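LBCATS-a (Synthetic construct, PDB 5EY5) is a synthetic tryptophan synthase alpha chain, a TIM barrel that binds sn-glycerol-3-phosphate and probably cleaves indole-3-glycerol phosphate to indole. Local coordinates at residues E87-E90 with K91-D94. Numbering follows the deposited sequence.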
ATOM      1  N   GLU A  87     -46.564   1.629 -36.291  1.00 49.83           N
ATOM      2  CA  GLU A  87     -47.935   1.574 -35.793  1.00 51.28           C
ATOM      3  C   GLU A  87     -48.523   2.973 -35.723  1.00 49.29           C
ATOM      4  O   GLU A  87     -49.676   3.194 -36.106  1.00 58.76           O
ATOM      5  CB  GLU A  87     -47.995   0.896 -34.420  1.00 53.32           C
ATOM      6  CG  GLU A  87     -47.263  -0.426 -34.347  1.00 70.57           C
ATOM      7  CD  GLU A  87     -47.549  -1.313 -35.546  1.00 88.41           C
ATOM      8  OE1 GLU A  87     -48.708  -1.760 -35.700  1.00 96.82           O
ATOM      9  OE2 GLU A  87     -46.613  -1.551 -36.342  1.00 90.04           O
ATOM     10  N   LEU A  88     -47.733   3.939 -35.257  1.00 44.48           N
ATOM     11  CA  LEU A  88     -48.185   5.324 -35.277  1.00 44.48           C
ATOM     12  C   LEU A  88     -48.612   5.742 -36.678  1.00 40.62           C
ATOM     13  O   LEU A  88     -49.718   6.254 -36.877  1.00 46.47           O
ATOM     14  CB  LEU A  88     -47.077   6.235 -34.770  1.00 38.35           C
ATOM     15  CG  LEU A  88     -47.421   7.008 -33.506  1.00 51.86           C
ATOM     16  CD1 LEU A  88     -46.179   7.742 -33.009  1.00 54.07           C
ATOM     17  CD2 LEU A  88     -48.594   7.971 -33.753  1.00 49.64           C
ATOM     18  N   ARG A  89     -47.742   5.529 -37.664  1.00 45.28           N
ATOM     19  CA  ARG A  89     -48.012   6.022 -39.008  1.00 50.51           C
ATOM     20  C   ARG A  89     -49.222   5.360 -39.634  1.00 53.66           C
ATOM     21  O   ARG A  89     -49.788   5.911 -40.581  1.00 52.80           O
ATOM     22  CB  ARG A  89     -46.795   5.818 -39.910  1.00 52.87           C
ATOM     23  CG  ARG A  89     -45.601   6.675 -39.536  1.00 49.38           C
ATOM     24  CD  ARG A  89     -45.985   8.139 -39.468  1.00 48.73           C
ATOM     25  NE  ARG A  89     -44.843   9.006 -39.160  1.00 45.15           N
ATOM     26  CZ  ARG A  89     -44.972  10.253 -38.713  1.00 41.45           C
ATOM     27  NH1 ARG A  89     -46.190  10.742 -38.504  1.00 43.22           N
ATOM     28  NH2 ARG A  89     -43.899  11.003 -38.455  1.00 33.03           N
ATOM     29  N   GLU A  90     -49.628   4.189 -39.146  1.00 59.44           N
ATOM     30  CA  GLU A  90     -50.831   3.576 -39.692  1.00 64.55           C
ATOM     31  C   GLU A  90     -52.014   4.523 -39.581  1.00 60.58           C
ATOM     32  O   GLU A  90     -52.833   4.610 -40.500  1.00 63.08           O
ATOM     33  CB  GLU A  90     -51.122   2.253 -38.984  1.00 73.69           C
ATOM     34  CG  GLU A  90     -50.195   1.123 -39.407  1.00 87.43           C
ATOM     35  CD  GLU A  90     -50.624  -0.224 -38.854  1.00102.35           C
ATOM     36  OE1 GLU A  90     -51.105  -0.268 -37.701  1.00105.28           O
ATOM     37  OE2 GLU A  90     -50.488  -1.238 -39.576  1.00109.22           O
ATOM     38  N   LYS A  91     -52.102   5.270 -38.478  1.00 58.53           N
ATOM     39  CA  LYS A  91     -53.254   6.124 -38.224  1.00 62.15           C
ATOM     40  C   LYS A  91     -52.937   7.613 -38.205  1.00 61.68           C
ATOM     41  O   LYS A  91     -53.861   8.419 -38.338  1.00 68.34           O
ATOM     42  CB  LYS A  91     -53.920   5.738 -36.893  1.00 64.70           C
ATOM     43  CG  LYS A  91     -55.196   6.504 -36.568  1.00 73.68           C
ATOM     44  CD  LYS A  91     -56.328   6.183 -37.538  1.00 77.34           C
ATOM     45  CE  LYS A  91     -57.599   6.953 -37.192  1.00 76.67           C
ATOM     46  NZ  LYS A  91     -58.803   6.443 -37.908  1.00 74.75           N
ATOM     47  N   ASN A  92     -51.671   8.005 -38.057  1.00 55.82           N
ATOM     48  CA  ASN A  92     -51.297   9.420 -38.032  1.00 58.62           C
ATOM     49  C   ASN A  92     -50.065   9.644 -38.905  1.00 59.60           C
ATOM     50  O   ASN A  92     -48.926   9.439 -38.462  1.00 54.41           O
ATOM     51  CB  ASN A  92     -51.052   9.895 -36.603  1.00 61.54           C
ATOM     52  CG  ASN A  92     -50.846  11.390 -36.524  1.00 65.84           C
ATOM     53  OD1 ASN A  92     -50.341  12.008 -37.464  1.00 64.59           O
ATOM     54  ND2 ASN A  92     -51.245  11.985 -35.406  1.00 70.41           N
ATOM     55  N   THR A  93     -50.299  10.100 -40.136  1.00 64.05           N
ATOM     56  CA  THR A  93     -49.242  10.431 -41.085  1.00 61.76           C
ATOM     57  C   THR A  93     -48.813  11.892 -41.009  1.00 59.14           C
ATOM     58  O   THR A  93     -47.920  12.303 -41.759  1.00 54.95           O
ATOM     59  CB  THR A  93     -49.704  10.119 -42.511  1.00 65.25           C
ATOM     60  OG1 THR A  93     -50.454  11.229 -43.027  1.00 65.86           O
ATOM     61  CG2 THR A  93     -50.593   8.894 -42.512  1.00 72.27           C
ATOM     62  N   ASP A  94     -49.431  12.683 -40.133  1.00 53.07           N
ATOM     63  CA  ASP A  94     -49.199  14.119 -40.083  1.00 52.80           C
ATOM     64  C   ASP A  94     -48.079  14.505 -39.115  1.00 52.64           C
ATOM     65  O   ASP A  94     -47.194  15.289 -39.476  1.00 55.33           O
ATOM     66  CB  ASP A  94     -50.498  14.839 -39.694  1.00 59.74           C
ATOM     67  CG  ASP A  94     -51.703  14.340 -40.476  1.00 71.87           C
ATOM     68  OD1 ASP A  94     -51.928  14.825 -41.604  1.00 72.92           O
ATOM     69  OD2 ASP A  94     -52.428  13.463 -39.960  1.00 80.10           O
TER
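Arg89 reaches past the end of helix 78-91 to the backbone of Asn92, three residues on, where the chain turns toward strand 97-100 of the TIM barrel. Its CG lies beside the backbone N (chi1 -68°), and a bend at chi2 swings the guanidinium along the departing chain. Arg89 NH1 donates to Asn92 O at 3.0 Å; the carbonyl oxygen meets the guanidinium at its edge, in plane. The aliphatic part of the side chain follows the same route, Arg89 CD lying 3.4 Å from Asn92 O. An arginine suits this place because its planar fan of N-H groups can serve several acceptors: NH1 also bonds Val95 O, while NH2 bonds Gly122 O and forms a salt bridge with Asp124. Leu88 O accepts two backbone bonds, from Asn92 N at 2.9 Å in the carbonyl plane and from Lys91 N at 3.0 Å above it. Leu88 turns its side chain into the hydrophobic seam with helix 30-42, and its CD2 comes within 4.2 Å of Asn92 CB. Asparagine suits the turn: with CG anti to the backbone N (chi1 -172°), Asn92 OD1 accepts from Asp94 N at 2.9 Å, closing an Asx turn, and also from Val95 N. A leucine in place of Arg89 would probably leave Asn92 O, Val95 O and Gly122 O without these donors and Asp124 without this salt bridge, and let the loop shift. One cation thus gathers backbone carbonyls and a carboxylate, tying the helix exit to the segment around Gly122 and Asp124 that leads into strand 125-127.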